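Hydrolase, haloacid dehalogenase-like family (Chlorobaculum tepidum, PDB 2HCF) is probably a magnesium-dependent hydrolase of the haloacid dehalogenase (HAD) superfamily, with its natural substrate not established. Local coordinates at residues S193-T198 with P211-N217; G47-A52 with A143-R149. One frame throughout, in Å; residues are numbered along the deposited sequence.

How the interactions relate
From the N terminus, the chain passes strand 5-9, just after which the magnesium ligands Asp-10 and Asp-12 lie, then reaches 47-52 at the start of helix 50-59. Interaction 2 closes a loop of 90 residues when 143-149, which follows the edge strand 140-141, comes back against that helix start, tying helix 50-59 to the Rossmann-like core. Interaction 1 opens only afterwards and closes a short loop of 12 residues, pairing 193-198 with 211-217 at the other edge of the parallel sheet. The two contacts are therefore in series, neither nested nor crossed. Their centres lie about 22 Å apart, on opposite sides of the chain's centre, with the magnesium site near both.

Interaction 1: S193-T198 with P211-N217; sequences SIAVAT and PGTLFKN
Ser-193 opens the contact with its hydroxyl: OG, held between backbone N and carbonyl carbon (chi1 57°), accepts a hydrogen bond from Gly-212 N, 3.0 Å from OG. With an alanine here, the Gly-212 N-H is likely to lose its hydroxyl acceptor, and the turn before strand 213-215 one of its ties. Ser-193 O takes the Thr-213 N-H in the carbonyl plane, and a water links it to Thr-213 OG1. Ile-194 sends CG2 obliquely to the Phe-215 ring, 3.7 Å from CD1. Ala-195 binds through both backbone groups, its N to Thr-213 O at 2.9 Å (171° at the hydrogen) and its O to Phe-215 N, while its methyl meets Leu-214 CD1 and Pro-211 CB on the face opposite Ile-194. Val-196 CG2 reaches Asn-217 CA at 3.7 Å; its side chain lies about 5 Å from that of the magnesium ligand Asp-178. Ala-197 N donates to Phe-215 O, and Thr-198 CG2 rests 3.4 Å from Lys-216 O. This ladder closes a beta-alpha-beta unit through helix 203-207; its four backbone bonds imply a fixed parallel register, with Ile-194 and Phe-215 packing under helix 221-229 and Ala-195 and Pro-211 under helix 180-187.

Interaction 2: G47-A52 with A143-R149; sequences GKMDGA and ADDALDR
Van der Waals packing centres on Met-49, present as selenomethionine, which bends at chi2 and chi3 and thereby folds into the curve of 143-149. Its terminal CE lies 3.6 Å from Ala-143 CB, with a CE to Ala-143 CA approach of 3.3 Å that is tighter than usual van der Waals contact. Carbonyl oxygens give this otherwise apolar side chain a polar lining: CE also faces Ala-146 O, and farther back CG sits 3.1 Å from Leu-147 O. SE lies beside the aliphatic start of Arg-149, 4.0 Å from its CB, the two side chains crossing at about a right angle. Leu-147 reaches the helix with one branch, CD2, which comes to 3.7 Å from the backbone C of Gly-51, a residue with no side chain to stand in the way.

Met-49 holds the N-cap position of helix 50-59, and the loop between strand 140-141 and helix 152-164 thus packs against a helix start. In the HAD fold, where insertions supply a cap to the Rossmann-like core, this is consistent with a cap-core junction beside the active site.

Among polar contacts, one direct hydrogen bond joins the segments: Arg-149 NH1 gives to Gly-47 O at 3.1 Å. It is bent, 140° at the hydrogen, and NH1 stands above the carbonyl plane. The guanidinium gets there on a chain extended from CG to NE, with CG anti to the backbone N (chi1 -162°). Its NH2 makes salt bridges to the magnesium ligand Asp-10 and to Asp-182, so the same group connects Gly-47 to the metal site. A water donates to Ala-146 O at 2.8 Å and weakly accepts the Gly-51 N-H, bridging the two backbones at the first helical turn.

Interaction 1: S193-T198 with P211-N217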
loop_
_atom_site.group_PDB
_atom_site.type_symbol
_atom_site.label_atom_id
_atom_site.label_comp_id
_atom_site.label_asym_id
_atom_site.label_seq_id
_atom_site.Cartn_x
_atom_site.Cartn_y
_atom_site.Cartn_z
ATOM N N SER A 193 6.012 -13.643 1.478
ATOM C CA SER A 193 4.757 -12.964 1.227
ATOM C C SER A 193 3.694 -13.557 2.120
ATOM O O SER A 193 3.594 -14.777 2.254
ATOM C CB SER A 193 4.345 -13.031 -0.239
ATOM O OG SER A 193 4.261 -14.360 -0.668
ATOM N N ILE A 194 2.941 -12.678 2.789
ATOM C CA ILE A 194 1.737 -13.086 3.493
ATOM C C ILE A 194 0.577 -12.340 2.836
ATOM O O ILE A 194 0.537 -11.116 2.852
ATOM C CB ILE A 194 1.785 -12.754 5.007
ATOM C CG1 ILE A 194 2.870 -13.554 5.748
ATOM C CG2 ILE A 194 0.417 -12.983 5.666
ATOM C CD1 ILE A 194 3.192 -12.925 7.133
ATOM N N ALA A 195 -0.348 -13.078 2.247
ATOM C CA ALA A 195 -1.511 -12.494 1.590
ATOM C C ALA A 195 -2.675 -12.624 2.545
ATOM O O ALA A 195 -2.770 -13.631 3.275
ATOM C CB ALA A 195 -1.804 -13.213 0.325
ATOM N N VAL A 196 -3.549 -11.614 2.541
ATOM C CA VAL A 196 -4.750 -11.606 3.361
ATOM C C VAL A 196 -5.946 -11.295 2.461
ATOM O O VAL A 196 -5.909 -10.356 1.662
ATOM C CB VAL A 196 -4.576 -10.616 4.555
ATOM C CG1 VAL A 196 -4.310 -9.231 4.072
ATOM C CG2 VAL A 196 -5.768 -10.689 5.487
ATOM N N ALA A 197 -6.993 -12.125 2.541
ATOM C CA ALA A 197 -8.105 -12.076 1.577
ATOM C C ALA A 197 -9.203 -11.141 2.064
ATOM O O ALA A 197 -10.400 -11.466 2.010
ATOM C CB ALA A 197 -8.640 -13.487 1.310
ATOM N N THR A 198 -8.783 -9.962 2.521
ATOM C CA THR A 198 -9.692 -8.926 3.019
ATOM C C THR A 198 -9.930 -7.804 1.990
ATOM O O THR A 198 -10.541 -6.787 2.292
ATOM C CB THR A 198 -9.181 -8.315 4.338
ATOM O OG1 THR A 198 -7.790 -8.020 4.244
ATOM C CG2 THR A 198 -9.393 -9.271 5.468
ATOM N N PRO A 211 1.309 -17.370 -2.644
ATOM C CA PRO A 211 1.811 -16.619 -1.518
ATOM C C PRO A 211 2.442 -17.580 -0.527
ATOM O O PRO A 211 2.056 -18.736 -0.466
ATOM C CB PRO A 211 0.537 -15.999 -0.932
ATOM C CG PRO A 211 -0.545 -16.983 -1.315
ATOM C CD PRO A 211 -0.160 -17.389 -2.686
ATOM N N GLY A 212 3.397 -17.113 0.264
ATOM C CA GLY A 212 4.041 -17.981 1.232
ATOM C C GLY A 212 3.070 -18.409 2.297
ATOM O O GLY A 212 3.105 -19.537 2.754
ATOM N N THR A 213 2.216 -17.483 2.719
ATOM C CA THR A 213 1.136 -17.788 3.634
ATOM C C THR A 213 -0.078 -17.018 3.168
ATOM O O THR A 213 0.078 -15.955 2.536
ATOM C CB THR A 213 1.548 -17.361 5.045
ATOM O OG1 THR A 213 2.748 -18.068 5.372
ATOM C CG2 THR A 213 0.475 -17.664 6.097
ATOM N N LEU A 214 -1.266 -17.545 3.499
ATOM C CA LEU A 214 -2.560 -16.953 3.144
ATOM C C LEU A 214 -3.560 -16.998 4.308
ATOM O O LEU A 214 -3.939 -18.070 4.821
ATOM C CB LEU A 214 -3.113 -17.653 1.917
ATOM C CG LEU A 214 -4.457 -17.131 1.387
ATOM C CD1 LEU A 214 -4.497 -15.662 1.103
ATOM C CD2 LEU A 214 -4.817 -17.916 0.148
ATOM N N PHE A 215 -3.969 -15.815 4.725
ATOM C CA PHE A 215 -4.944 -15.608 5.771
ATOM C C PHE A 215 -6.288 -15.162 5.220
ATOM O O PHE A 215 -6.347 -14.451 4.247
ATOM C CB PHE A 215 -4.466 -14.500 6.720
ATOM C CG PHE A 215 -3.459 -14.959 7.739
ATOM C CD1 PHE A 215 -2.112 -15.018 7.420
ATOM C CD2 PHE A 215 -3.851 -15.298 9.020
ATOM C CE1 PHE A 215 -1.176 -15.449 8.359
ATOM C CE2 PHE A 215 -2.932 -15.729 9.966
ATOM C CZ PHE A 215 -1.588 -15.805 9.639
ATOM N N LYS A 216 -7.356 -15.512 5.920
ATOM C CA LYS A 216 -8.662 -14.965 5.621
ATOM C C LYS A 216 -8.718 -13.542 6.110
ATOM O O LYS A 216 -9.201 -12.637 5.415
ATOM C CB LYS A 216 -9.750 -15.831 6.265
ATOM C CG LYS A 216 -11.209 -15.467 5.896
ATOM C CD LYS A 216 -11.465 -15.565 4.377
ATOM C CE LYS A 216 -12.937 -15.780 4.036
ATOM N NZ LYS A 216 -13.821 -14.974 4.937
ATOM N N ASN A 217 -8.234 -13.348 7.328
ATOM C CA ASN A 217 -8.210 -12.038 7.947
ATOM C C ASN A 217 -7.210 -12.084 9.106
ATOM O O ASN A 217 -6.590 -13.122 9.326
ATOM C CB ASN A 217 -9.619 -11.675 8.424
ATOM C CG ASN A 217 -10.212 -12.725 9.353
ATOM O OD1 ASN A 217 -9.629 -13.051 10.378
ATOM N ND2 ASN A 217 -11.378 -13.250 8.992
HETATM O O HOH W 1 4.849 -16.348 4.139
HETATM O O HOH W 2 -11.802 -11.902 4.478
#

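Interaction 2: G47-A52 with A143-R149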
loop_
_atom_site.group_PDB
_atom_site.type_symbol
_atom_site.label_atom_id
_atom_site.label_comp_id
_atom_site.label_asym_id
_atom_site.label_seq_id
_atom_site.Cartn_x
_atom_site.Cartn_y
_atom_site.Cartn_z
ATOM N N GLY A 47 -4.323 -2.773 -5.690
ATOM C CA GLY A 47 -2.930 -3.144 -5.774
ATOM C C GLY A 47 -2.087 -2.349 -6.747
ATOM O O GLY A 47 -0.894 -2.581 -6.852
ATOM N N LYS A 48 -2.691 -1.387 -7.446
ATOM C CA LYS A 48 -1.975 -0.600 -8.440
ATOM C C LYS A 48 -1.419 0.713 -7.846
ATOM O O LYS A 48 -1.837 1.170 -6.784
ATOM C CB LYS A 48 -2.871 -0.386 -9.670
ATOM C CG LYS A 48 -3.113 -1.709 -10.430
ATOM C CD LYS A 48 -4.281 -1.617 -11.388
HETATM N N MSE A 49 -0.420 1.271 -8.518
HETATM C CA MSE A 49 0.261 2.473 -8.041
HETATM C C MSE A 49 -0.585 3.706 -8.404
HETATM O O MSE A 49 -1.090 3.766 -9.503
HETATM C CB MSE A 49 1.624 2.555 -8.708
HETATM C CG MSE A 49 2.542 1.365 -8.486
HETATM SE SE MSE A 49 3.095 1.263 -6.617
HETATM C CE MSE A 49 3.620 2.804 -6.321
ATOM N N ASP A 50 -0.731 4.687 -7.506
ATOM C CA ASP A 50 -1.522 5.888 -7.824
ATOM C C ASP A 50 -1.081 6.544 -9.161
ATOM O O ASP A 50 -1.908 6.990 -9.960
ATOM C CB ASP A 50 -1.434 6.912 -6.689
ATOM C CG ASP A 50 -2.378 6.640 -5.566
ATOM O OD1 ASP A 50 -3.221 5.729 -5.687
ATOM O OD2 ASP A 50 -2.268 7.342 -4.522
ATOM N N GLY A 51 0.224 6.541 -9.443
ATOM C CA GLY A 51 0.724 7.180 -10.648
ATOM C C GLY A 51 0.324 6.416 -11.880
ATOM O O GLY A 51 -0.022 7.002 -12.895
ATOM N N ALA A 52 0.327 5.097 -11.769
ATOM C CA ALA A 52 -0.034 4.240 -12.882
ATOM C C ALA A 52 -1.553 4.354 -13.165
ATOM O O ALA A 52 -1.993 4.287 -14.318
ATOM C CB ALA A 52 0.349 2.820 -12.566
ATOM N N ALA A 143 3.982 5.524 -3.856
ATOM C CA ALA A 143 3.790 5.890 -5.275
ATOM C C ALA A 143 4.622 7.103 -5.694
ATOM O O ALA A 143 4.805 7.359 -6.885
ATOM C CB ALA A 143 2.325 6.124 -5.607
ATOM N N ASP A 144 5.132 7.852 -4.731
ATOM C CA ASP A 144 6.108 8.893 -5.064
ATOM C C ASP A 144 7.387 8.319 -5.662
ATOM O O ASP A 144 8.119 9.014 -6.365
ATOM C CB ASP A 144 6.423 9.718 -3.845
ATOM C CG ASP A 144 5.184 10.029 -3.042
ATOM O OD1 ASP A 144 4.736 9.112 -2.346
ATOM O OD2 ASP A 144 4.652 11.159 -3.103
ATOM N N ASP A 145 7.639 7.046 -5.402
ATOM C CA ASP A 145 8.928 6.429 -5.726
ATOM C C ASP A 145 8.977 5.682 -7.046
ATOM O O ASP A 145 10.065 5.468 -7.592
ATOM C CB ASP A 145 9.321 5.473 -4.601
ATOM C CG ASP A 145 9.479 6.174 -3.264
ATOM O OD1 ASP A 145 10.109 7.244 -3.242
ATOM O OD2 ASP A 145 8.986 5.661 -2.230
ATOM N N ALA A 146 7.820 5.259 -7.546
ATOM C CA ALA A 146 7.761 4.514 -8.799
ATOM C C ALA A 146 6.350 4.359 -9.338
ATOM O O ALA A 146 5.386 4.424 -8.602
ATOM C CB ALA A 146 8.369 3.136 -8.613
ATOM N N LEU A 147 6.263 4.091 -10.644
ATOM C CA LEU A 147 4.997 3.754 -11.287
ATOM C C LEU A 147 4.760 2.241 -11.236
ATOM O O LEU A 147 3.632 1.796 -11.332
ATOM C CB LEU A 147 4.992 4.223 -12.758
ATOM C CG LEU A 147 5.114 5.731 -13.050
ATOM C CD1 LEU A 147 5.330 5.953 -14.551
ATOM C CD2 LEU A 147 3.909 6.518 -12.585
ATOM N N ASP A 148 5.840 1.464 -11.082
ATOM C CA ASP A 148 5.782 0.000 -11.059
ATOM C C ASP A 148 6.032 -0.529 -9.649
ATOM O O ASP A 148 7.091 -0.238 -9.051
ATOM C CB ASP A 148 6.849 -0.537 -11.987
ATOM C CG ASP A 148 6.939 -2.058 -11.974
ATOM O OD1 ASP A 148 6.159 -2.712 -11.244
ATOM O OD2 ASP A 148 7.785 -2.589 -12.734
ATOM N N ARG A 149 5.070 -1.300 -9.131
ATOM C CA ARG A 149 5.085 -1.762 -7.718
ATOM C C ARG A 149 6.343 -2.583 -7.454
ATOM O O ARG A 149 6.852 -2.639 -6.346
ATOM C CB ARG A 149 3.843 -2.604 -7.343
ATOM C CG ARG A 149 3.634 -2.691 -5.817
ATOM C CD ARG A 149 2.529 -3.628 -5.380
ATOM N NE ARG A 149 2.380 -3.446 -3.951
ATOM C CZ ARG A 149 1.449 -2.701 -3.403
ATOM N NH1 ARG A 149 0.519 -2.136 -4.157
ATOM N NH2 ARG A 149 1.415 -2.556 -2.087
HETATM O O HOH W 3 3.117 5.975 -8.944
#